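Local atomic coordinates of peptidase M42 (Thaumarchaeota archaeon SCGC AB-539-E09, PDB entry 5DS0), a protein that is probably a metal-dependent aminopeptidase of the M42 family, removing residues from the amino ends of peptides inside a twelve-subunit TET assembly. Residues F179-L188 with A233-A241; G199-Y207 with I344-L352. All coordinates share one frame; numbering follows the deposited sequence.

Contact 1: residues F179-L188 with A233-A241; sequences FDDRIGAFVL and ALVLEVDIA. With CO (cobalt (II) ion), chain T; CO (cobalt (II) ion), chain U.
D180 and E237 meet across a two-metal centre of the kind M42 aminopeptidases carry, occupied here by cobalt, where the start of helix 179-197 lies over strand 232-240 of the central mixed sheet. Metal bonds come first. The D180 carboxylate bridges the two ions: OD1 binds one cobalt at 2.0 Å and OD2 the other at 1.9 Å. E237 grips the first ion with both oxygens, OE1 and the closer OE2, and its plane is turned 63° from that of D180. H66 also binds this ion, and E214 belongs to the same site, while E215 and H325 bind the second.

Polar contacts steady these ligands. V238 N donates to the anti lone pair of E237 OE1 over 3.1 Å. D181, joined to D180 by a cis peptide bond, stacks its carboxylate almost parallel to that of E237; its OD2 accepts from the backbone N of H66, which places D181 in the second shell.

Apolar packing completes the interface. L236 lies with CB over G184 CA and CD1 against G184 O and L188 CB. With V238 CG1 anti to the carbonyl carbon (chi1 -66°), that methyl meets I183 CG2 at 3.8 Å, and V238 CG2 rests on D180 CB at 3.6 Å.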
loop_
_atom_site.group_PDB
_atom_site.type_symbol
_atom_site.label_atom_id
_atom_site.label_comp_id
_atom_site.label_asym_id
_atom_site.label_seq_id
_atom_site.Cartn_x
_atom_site.Cartn_y
_atom_site.Cartn_z
ATOM N N PHE C 179 25.132 -17.299 29.619
ATOM C CA PHE C 179 26.473 -16.731 29.592
ATOM C C PHE C 179 26.394 -15.251 29.958
ATOM O O PHE C 179 27.250 -14.760 30.672
ATOM C CB PHE C 179 27.134 -16.898 28.235
ATOM C CG PHE C 179 27.528 -18.310 27.920
ATOM C CD1 PHE C 179 28.221 -19.074 28.837
ATOM C CD2 PHE C 179 27.240 -18.861 26.688
ATOM C CE1 PHE C 179 28.594 -20.367 28.540
ATOM C CE2 PHE C 179 27.615 -20.156 26.388
ATOM C CZ PHE C 179 28.282 -20.910 27.320
ATOM N N ASP C 180 25.363 -14.567 29.472
ATOM C CA ASP C 180 25.078 -13.201 29.843
ATOM C C ASP C 180 24.284 -13.247 31.128
ATOM O O ASP C 180 23.092 -13.541 31.079
ATOM C CB ASP C 180 24.254 -12.553 28.730
ATOM C CG ASP C 180 23.866 -11.124 29.024
ATOM O OD1 ASP C 180 24.421 -10.510 29.967
ATOM O OD2 ASP C 180 22.991 -10.606 28.289
ATOM N N ASP C 181 24.885 -12.965 32.287
ATOM C CA ASP C 181 26.281 -12.561 32.435
ATOM C C ASP C 181 26.971 -13.380 33.540
ATOM O O ASP C 181 27.766 -12.866 34.325
ATOM C CB ASP C 181 26.343 -11.072 32.729
ATOM C CG ASP C 181 27.766 -10.511 32.745
ATOM O OD1 ASP C 181 28.685 -11.126 32.163
ATOM O OD2 ASP C 181 27.932 -9.430 33.343
ATOM N N ARG C 182 26.666 -14.671 33.576
ATOM C CA ARG C 182 27.261 -15.559 34.560
ATOM C C ARG C 182 28.704 -15.832 34.201
ATOM O O ARG C 182 29.516 -16.111 35.090
ATOM C CB ARG C 182 26.450 -16.842 34.707
ATOM C CG ARG C 182 25.158 -16.582 35.469
ATOM C CD ARG C 182 24.199 -17.756 35.485
ATOM N NE ARG C 182 22.844 -17.318 35.795
ATOM C CZ ARG C 182 21.756 -18.081 35.712
ATOM N NH1 ARG C 182 21.847 -19.356 35.362
ATOM N NH2 ARG C 182 20.562 -17.566 35.990
ATOM N N ILE C 183 29.050 -15.696 32.925
ATOM C CA ILE C 183 30.440 -15.802 32.538
ATOM C C ILE C 183 31.229 -14.633 33.119
ATOM O O ILE C 183 32.378 -14.807 33.517
ATOM C CB ILE C 183 30.642 -15.897 31.011
ATOM C CG1 ILE C 183 32.031 -16.437 30.689
ATOM C CG2 ILE C 183 30.477 -14.548 30.346
ATOM C CD1 ILE C 183 32.262 -17.878 31.133
ATOM N N GLY C 184 30.616 -13.455 33.196
ATOM C CA GLY C 184 31.248 -12.310 33.857
ATOM C C GLY C 184 31.420 -12.535 35.354
ATOM O O GLY C 184 32.461 -12.207 35.925
ATOM N N ALA C 185 30.406 -13.115 35.984
ATOM C CA ALA C 185 30.489 -13.489 37.389
ATOM C C ALA C 185 31.553 -14.554 37.580
ATOM O O ALA C 185 32.308 -14.522 38.541
ATOM C CB ALA C 185 29.156 -14.016 37.863
ATOM N N PHE C 186 31.625 -15.490 36.640
ATOM C CA PHE C 186 32.635 -16.534 36.672
ATOM C C PHE C 186 34.037 -15.950 36.660
ATOM O O PHE C 186 34.894 -16.382 37.418
ATOM C CB PHE C 186 32.455 -17.474 35.480
ATOM C CG PHE C 186 33.516 -18.533 35.370
ATOM C CD1 PHE C 186 33.384 -19.733 36.045
ATOM C CD2 PHE C 186 34.621 -18.335 34.557
ATOM C CE1 PHE C 186 34.345 -20.713 35.929
ATOM C CE2 PHE C 186 35.586 -19.310 34.428
ATOM C CZ PHE C 186 35.448 -20.501 35.116
ATOM N N VAL C 187 34.262 -14.968 35.793
ATOM C CA VAL C 187 35.561 -14.326 35.688
ATOM C C VAL C 187 35.967 -13.647 36.983
ATOM O O VAL C 187 37.076 -13.836 37.456
ATOM C CB VAL C 187 35.564 -13.281 34.572
ATOM C CG1 VAL C 187 36.816 -12.413 34.636
ATOM C CG2 VAL C 187 35.499 -13.968 33.221
ATOM N N LEU C 188 35.084 -12.843 37.561
ATOM C CA LEU C 188 35.457 -12.104 38.758
ATOM C C LEU C 188 35.688 -13.033 39.945
ATOM O O LEU C 188 36.589 -12.806 40.751
ATOM C CB LEU C 188 34.434 -11.023 39.098
ATOM C CG LEU C 188 33.007 -11.417 39.475
ATOM C CD1 LEU C 188 32.812 -11.609 40.975
ATOM C CD2 LEU C 188 32.049 -10.346 38.973
ATOM N N ALA C 233 35.534 1.151 38.765
ATOM C CA ALA C 233 34.725 -0.026 38.482
ATOM C C ALA C 233 35.111 -0.743 37.194
ATOM O O ALA C 233 35.299 -0.117 36.158
ATOM C CB ALA C 233 33.265 0.371 38.437
ATOM N N LEU C 234 35.186 -2.070 37.269
ATOM C CA LEU C 234 35.383 -2.915 36.099
ATOM C C LEU C 234 34.150 -3.775 35.935
ATOM O O LEU C 234 33.925 -4.686 36.710
ATOM C CB LEU C 234 36.580 -3.822 36.276
ATOM C CG LEU C 234 37.905 -3.171 36.638
ATOM C CD1 LEU C 234 38.966 -4.252 36.805
ATOM C CD2 LEU C 234 38.327 -2.155 35.587
ATOM N N VAL C 235 33.324 -3.467 34.950
ATOM C CA VAL C 235 32.137 -4.251 34.715
ATOM C C VAL C 235 32.434 -5.303 33.675
ATOM O O VAL C 235 33.002 -5.010 32.626
ATOM C CB VAL C 235 30.985 -3.366 34.261
ATOM C CG1 VAL C 235 29.814 -4.211 33.810
ATOM C CG2 VAL C 235 30.574 -2.460 35.398
ATOM N N LEU C 236 32.060 -6.537 33.983
ATOM C CA LEU C 236 32.286 -7.667 33.086
ATOM C C LEU C 236 30.980 -8.070 32.469
ATOM O O LEU C 236 30.006 -8.285 33.172
ATOM C CB LEU C 236 32.860 -8.830 33.856
ATOM C CG LEU C 236 34.208 -8.452 34.448
ATOM C CD1 LEU C 236 34.571 -9.243 35.695
ATOM C CD2 LEU C 236 35.265 -8.624 33.394
ATOM N N GLU C 237 30.951 -8.127 31.151
ATOM C CA GLU C 237 29.733 -8.408 30.412
ATOM C C GLU C 237 30.084 -9.296 29.227
ATOM O O GLU C 237 31.244 -9.661 29.035
ATOM C CB GLU C 237 29.087 -7.114 29.906
ATOM C CG GLU C 237 27.853 -6.633 30.661
ATOM C CD GLU C 237 26.598 -7.520 30.577
ATOM O OE1 GLU C 237 26.575 -8.557 29.900
ATOM O OE2 GLU C 237 25.593 -7.123 31.196
ATOM N N VAL C 238 29.067 -9.638 28.451
ATOM C CA VAL C 238 29.265 -10.282 27.190
ATOM C C VAL C 238 29.196 -9.217 26.103
ATOM O O VAL C 238 28.670 -8.142 26.315
ATOM C CB VAL C 238 28.204 -11.361 26.937
ATOM C CG1 VAL C 238 28.368 -12.490 27.924
ATOM C CG2 VAL C 238 26.807 -10.781 27.006
ATOM N N ASP C 239 29.762 -9.530 24.947
ATOM C CA ASP C 239 29.692 -8.675 23.778
ATOM C C ASP C 239 29.001 -9.492 22.715
ATOM O O ASP C 239 29.203 -10.713 22.638
ATOM C CB ASP C 239 31.105 -8.307 23.303
ATOM C CG ASP C 239 31.251 -6.833 22.939
ATOM O OD1 ASP C 239 30.312 -6.259 22.328
ATOM O OD2 ASP C 239 32.325 -6.256 23.255
ATOM N N ILE C 240 28.162 -8.850 21.915
ATOM C CA ILE C 240 27.540 -9.536 20.810
ATOM C C ILE C 240 28.641 -9.774 19.800
ATOM O O ILE C 240 29.279 -8.832 19.347
ATOM C CB ILE C 240 26.411 -8.718 20.172
ATOM C CG1 ILE C 240 25.238 -8.515 21.147
ATOM C CG2 ILE C 240 25.913 -9.423 18.921
ATOM C CD1 ILE C 240 25.133 -7.111 21.727
ATOM N N ALA C 241 28.882 -11.035 19.463
ATOM C CA ALA C 241 29.976 -11.383 18.574
ATOM C C ALA C 241 29.497 -11.425 17.140
ATOM O O ALA C 241 28.581 -12.197 16.806
ATOM C CB ALA C 241 30.561 -12.720 18.959
HETATM CO CO CO T . 24.152 -8.568 30.359
HETATM CO CO CO U . 21.889 -9.132 28.596
#

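Contact 2: residues G199-Y207 with I344-L352; sequences GIEHPNTVY and IELIKRLDL
N204 and the end of helix 333-349 show how one side-chain amide can secure a helix terminus to a loop. Its ND2 donates twice, to I347 O and to L350 O, both at 2.9 Å. The two acceptors lie close to the amide plane but are approached differently: the donor sits in the carbonyl plane of I347, on a lone pair, yet 45° above that of L350, although the N-H points almost straight at this second oxygen (175°).

Beside the amide, I347 CG2 touches both H202 CB (3.6 Å) and V206 CG2 (3.7 Å). P203 sets CD against K348 O and its CG against D351 CB, while the I200 side chain crosses that of K348 at about a right angle, CG2 resting on K348 CG and CD.

A second layer positions this first shell. H202 CG stands between its own backbone N and carbonyl carbon (chi1 50°), which turns ND1 back to N204; its single N-H is shared, in two bent bonds, between N204 O and OD1, so the amide is held at both ends. M195 of helix 179-197 packs on I200, H202, I344 and I347. D351 is the N-cap of helix 352-356, its side chain capping a backbone N there, and OD1 is also hydrogen-bonded with T354 OG1.

The arrangement belongs to the alpha/beta catalytic domain of M42 peptidases, where helices pack on the mixed sheet: a helix-to-strand connection, opening with a Schellman motif at G199, is tied to a neighbouring helix end.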
loop_
_atom_site.group_PDB
_atom_site.type_symbol
_atom_site.label_atom_id
_atom_site.label_comp_id
_atom_site.label_asym_id
_atom_site.label_seq_id
_atom_site.Cartn_x
_atom_site.Cartn_y
_atom_site.Cartn_z
ATOM N N GLY C 199 48.700 -16.020 46.300
ATOM C CA GLY C 199 49.140 -14.891 47.125
ATOM C C GLY C 199 49.519 -13.627 46.365
ATOM O O GLY C 199 50.490 -12.965 46.714
ATOM N N ILE C 200 48.739 -13.276 45.348
ATOM C CA ILE C 200 49.015 -12.087 44.551
ATOM C C ILE C 200 48.567 -10.847 45.317
ATOM O O ILE C 200 47.403 -10.719 45.695
ATOM C CB ILE C 200 48.324 -12.151 43.174
ATOM C CG1 ILE C 200 48.848 -13.357 42.384
ATOM C CG2 ILE C 200 48.574 -10.872 42.387
ATOM C CD1 ILE C 200 48.037 -13.712 41.152
ATOM N N GLU C 201 49.494 -9.923 45.535
ATOM C CA GLU C 201 49.198 -8.732 46.320
ATOM C C GLU C 201 48.577 -7.666 45.440
ATOM O O GLU C 201 48.893 -7.579 44.260
ATOM C CB GLU C 201 50.466 -8.204 46.993
ATOM C CG GLU C 201 50.909 -9.058 48.159
ATOM C CD GLU C 201 52.324 -8.756 48.602
ATOM O OE1 GLU C 201 52.909 -9.616 49.297
ATOM O OE2 GLU C 201 52.853 -7.670 48.257
ATOM N N HIS C 202 47.693 -6.868 46.031
ATOM C CA HIS C 202 47.017 -5.801 45.315
ATOM C C HIS C 202 46.797 -4.597 46.215
ATOM O O HIS C 202 46.222 -4.716 47.289
ATOM C CB HIS C 202 45.682 -6.294 44.745
ATOM C CG HIS C 202 44.818 -7.002 45.736
ATOM N ND1 HIS C 202 43.927 -6.338 46.549
ATOM C CD2 HIS C 202 44.709 -8.315 46.046
ATOM C CE1 HIS C 202 43.311 -7.210 47.328
ATOM N NE2 HIS C 202 43.763 -8.418 47.039
ATOM N N PRO C 203 47.229 -3.412 45.766
ATOM C CA PRO C 203 47.235 -2.193 46.594
ATOM C C PRO C 203 45.851 -1.549 46.734
ATOM O O PRO C 203 45.690 -0.345 46.486
ATOM C CB PRO C 203 48.177 -1.268 45.821
ATOM C CG PRO C 203 47.953 -1.650 44.402
ATOM C CD PRO C 203 47.704 -3.137 44.402
ATOM N N ASN C 204 44.874 -2.346 47.154
ATOM C CA ASN C 204 43.482 -1.941 47.099
ATOM C C ASN C 204 42.580 -3.009 47.679
ATOM O O ASN C 204 43.007 -4.131 47.945
ATOM C CB ASN C 204 43.066 -1.681 45.644
ATOM C CG ASN C 204 43.418 -2.841 44.713
ATOM O OD1 ASN C 204 43.157 -3.998 45.029
ATOM N ND2 ASN C 204 44.020 -2.528 43.564
ATOM N N THR C 205 41.314 -2.649 47.851
ATOM C CA THR C 205 40.287 -3.591 48.285
ATOM C C THR C 205 39.380 -3.870 47.093
ATOM O O THR C 205 38.923 -2.953 46.418
ATOM C CB THR C 205 39.487 -3.035 49.480
ATOM O OG1 THR C 205 40.365 -2.883 50.608
ATOM C CG2 THR C 205 38.361 -3.968 49.857
ATOM N N VAL C 206 39.134 -5.151 46.847
ATOM C CA VAL C 206 38.382 -5.589 45.687
ATOM C C VAL C 206 37.001 -6.066 46.099
ATOM O O VAL C 206 36.879 -6.968 46.912
ATOM C CB VAL C 206 39.127 -6.727 44.968
ATOM C CG1 VAL C 206 38.271 -7.330 43.868
ATOM C CG2 VAL C 206 40.433 -6.214 44.386
ATOM N N TYR C 207 35.971 -5.479 45.503
ATOM C CA TYR C 207 34.603 -5.905 45.728
ATOM C C TYR C 207 34.122 -6.623 44.465
ATOM O O TYR C 207 33.861 -5.998 43.449
ATOM C CB TYR C 207 33.703 -4.709 46.022
ATOM C CG TYR C 207 33.995 -4.008 47.331
ATOM C CD1 TYR C 207 35.157 -3.257 47.507
ATOM C CD2 TYR C 207 33.087 -4.071 48.399
ATOM C CE1 TYR C 207 35.416 -2.599 48.707
ATOM C CE2 TYR C 207 33.340 -3.427 49.602
ATOM C CZ TYR C 207 34.505 -2.691 49.752
ATOM O OH TYR C 207 34.752 -2.036 50.939
ATOM N N ILE C 344 43.182 -9.514 36.624
ATOM C CA ILE C 344 44.211 -9.636 37.640
ATOM C C ILE C 344 45.311 -8.591 37.442
ATOM O O ILE C 344 45.666 -7.880 38.380
ATOM C CB ILE C 344 44.788 -11.061 37.665
ATOM C CG1 ILE C 344 43.753 -12.024 38.268
ATOM C CG2 ILE C 344 46.079 -11.122 38.466
ATOM C CD1 ILE C 344 44.074 -13.495 38.114
ATOM N N GLU C 345 45.829 -8.483 36.221
ATOM C CA GLU C 345 46.867 -7.498 35.932
ATOM C C GLU C 345 46.402 -6.090 36.255
ATOM O O GLU C 345 47.178 -5.268 36.722
ATOM C CB GLU C 345 47.296 -7.559 34.467
ATOM C CG GLU C 345 47.939 -8.862 34.026
ATOM C CD GLU C 345 48.999 -9.355 34.986
ATOM O OE1 GLU C 345 50.021 -8.657 35.179
ATOM O OE2 GLU C 345 48.825 -10.462 35.518
ATOM N N LEU C 346 45.146 -5.793 35.969
ATOM C CA LEU C 346 44.605 -4.464 36.243
ATOM C C LEU C 346 44.589 -4.214 37.735
ATOM O O LEU C 346 45.093 -3.197 38.203
ATOM C CB LEU C 346 43.190 -4.324 35.700
ATOM C CG LEU C 346 43.057 -4.387 34.183
ATOM C CD1 LEU C 346 41.590 -4.445 33.816
ATOM C CD2 LEU C 346 43.714 -3.195 33.519
ATOM N N ILE C 347 44.032 -5.158 38.473
ATOM C CA ILE C 347 43.927 -5.026 39.916
ATOM C C ILE C 347 45.298 -4.865 40.583
ATOM O O ILE C 347 45.441 -4.088 41.520
ATOM C CB ILE C 347 43.160 -6.231 40.503
ATOM C CG1 ILE C 347 41.695 -6.143 40.102
ATOM C CG2 ILE C 347 43.264 -6.286 42.021
ATOM C CD1 ILE C 347 40.966 -7.452 40.220
ATOM N N LYS C 348 46.289 -5.620 40.118
ATOM C CA LYS C 348 47.653 -5.475 40.612
ATOM C C LYS C 348 48.138 -4.034 40.560
ATOM O O LYS C 348 48.796 -3.577 41.489
ATOM C CB LYS C 348 48.613 -6.360 39.820
ATOM C CG LYS C 348 48.657 -7.802 40.312
ATOM C CD LYS C 348 49.415 -8.771 39.404
ATOM C CE LYS C 348 50.902 -8.521 39.429
ATOM N NZ LYS C 348 51.531 -9.114 38.220
ATOM N N ARG C 349 47.777 -3.310 39.498
ATOM C CA ARG C 349 48.313 -1.972 39.239
ATOM C C ARG C 349 47.411 -0.800 39.634
ATOM O O ARG C 349 47.798 0.363 39.490
ATOM C CB ARG C 349 48.659 -1.846 37.763
ATOM C CG ARG C 349 49.834 -2.696 37.323
ATOM C CD ARG C 349 49.904 -2.765 35.799
ATOM N NE ARG C 349 50.991 -3.614 35.320
ATOM C CZ ARG C 349 51.015 -4.945 35.392
ATOM N NH1 ARG C 349 50.005 -5.632 35.934
ATOM N NH2 ARG C 349 52.070 -5.602 34.929
ATOM N N LEU C 350 46.214 -1.086 40.128
ATOM C CA LEU C 350 45.270 -0.011 40.477
ATOM C C LEU C 350 45.478 0.479 41.910
ATOM O O LEU C 350 44.680 0.186 42.796
ATOM C CB LEU C 350 43.815 -0.463 40.265
ATOM C CG LEU C 350 43.315 -0.532 38.818
ATOM C CD1 LEU C 350 41.990 -1.267 38.755
ATOM C CD2 LEU C 350 43.162 0.852 38.203
ATOM N N ASP C 351 46.576 1.203 42.128
ATOM C CA ASP C 351 46.854 1.803 43.440
ATOM C C ASP C 351 46.138 3.147 43.555
ATOM O O ASP C 351 45.578 3.632 42.579
ATOM C CB ASP C 351 48.370 1.937 43.691
ATOM C CG ASP C 351 49.095 2.708 42.596
ATOM O OD1 ASP C 351 48.427 3.372 41.780
ATOM O OD2 ASP C 351 50.338 2.653 42.549
ATOM N N LEU C 352 46.166 3.742 44.744
ATOM C CA LEU C 352 45.469 5.003 44.987
ATOM C C LEU C 352 45.905 6.116 44.034
ATOM O O LEU C 352 45.084 6.887 43.553
ATOM C CB LEU C 352 45.661 5.455 46.438
ATOM C CG LEU C 352 44.781 6.633 46.899
ATOM C CD1 LEU C 352 43.303 6.254 47.008
ATOM C CD2 LEU C 352 45.276 7.201 48.226
#

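Overall arrangement
Both contacts are built on the same mixed sheet, with their centres about 19 Å apart, and one helix runs between them: 179-197 begins at the cobalt site of contact 1 and ends just before the loop of contact 2. Helix 333-349 also serves both, since T336, I340 and V343 pack on I183 and V187 of contact 1 while its C-terminal end forms contact 2. The two meet directly where L234 CD1 touches L346 CD1 at 4.0 Å. Contact 1 is central, about 6 Å from the centre of the chain, and carries the metals; contact 2 lies about 24 Å from that centre and is structural packing at the periphery.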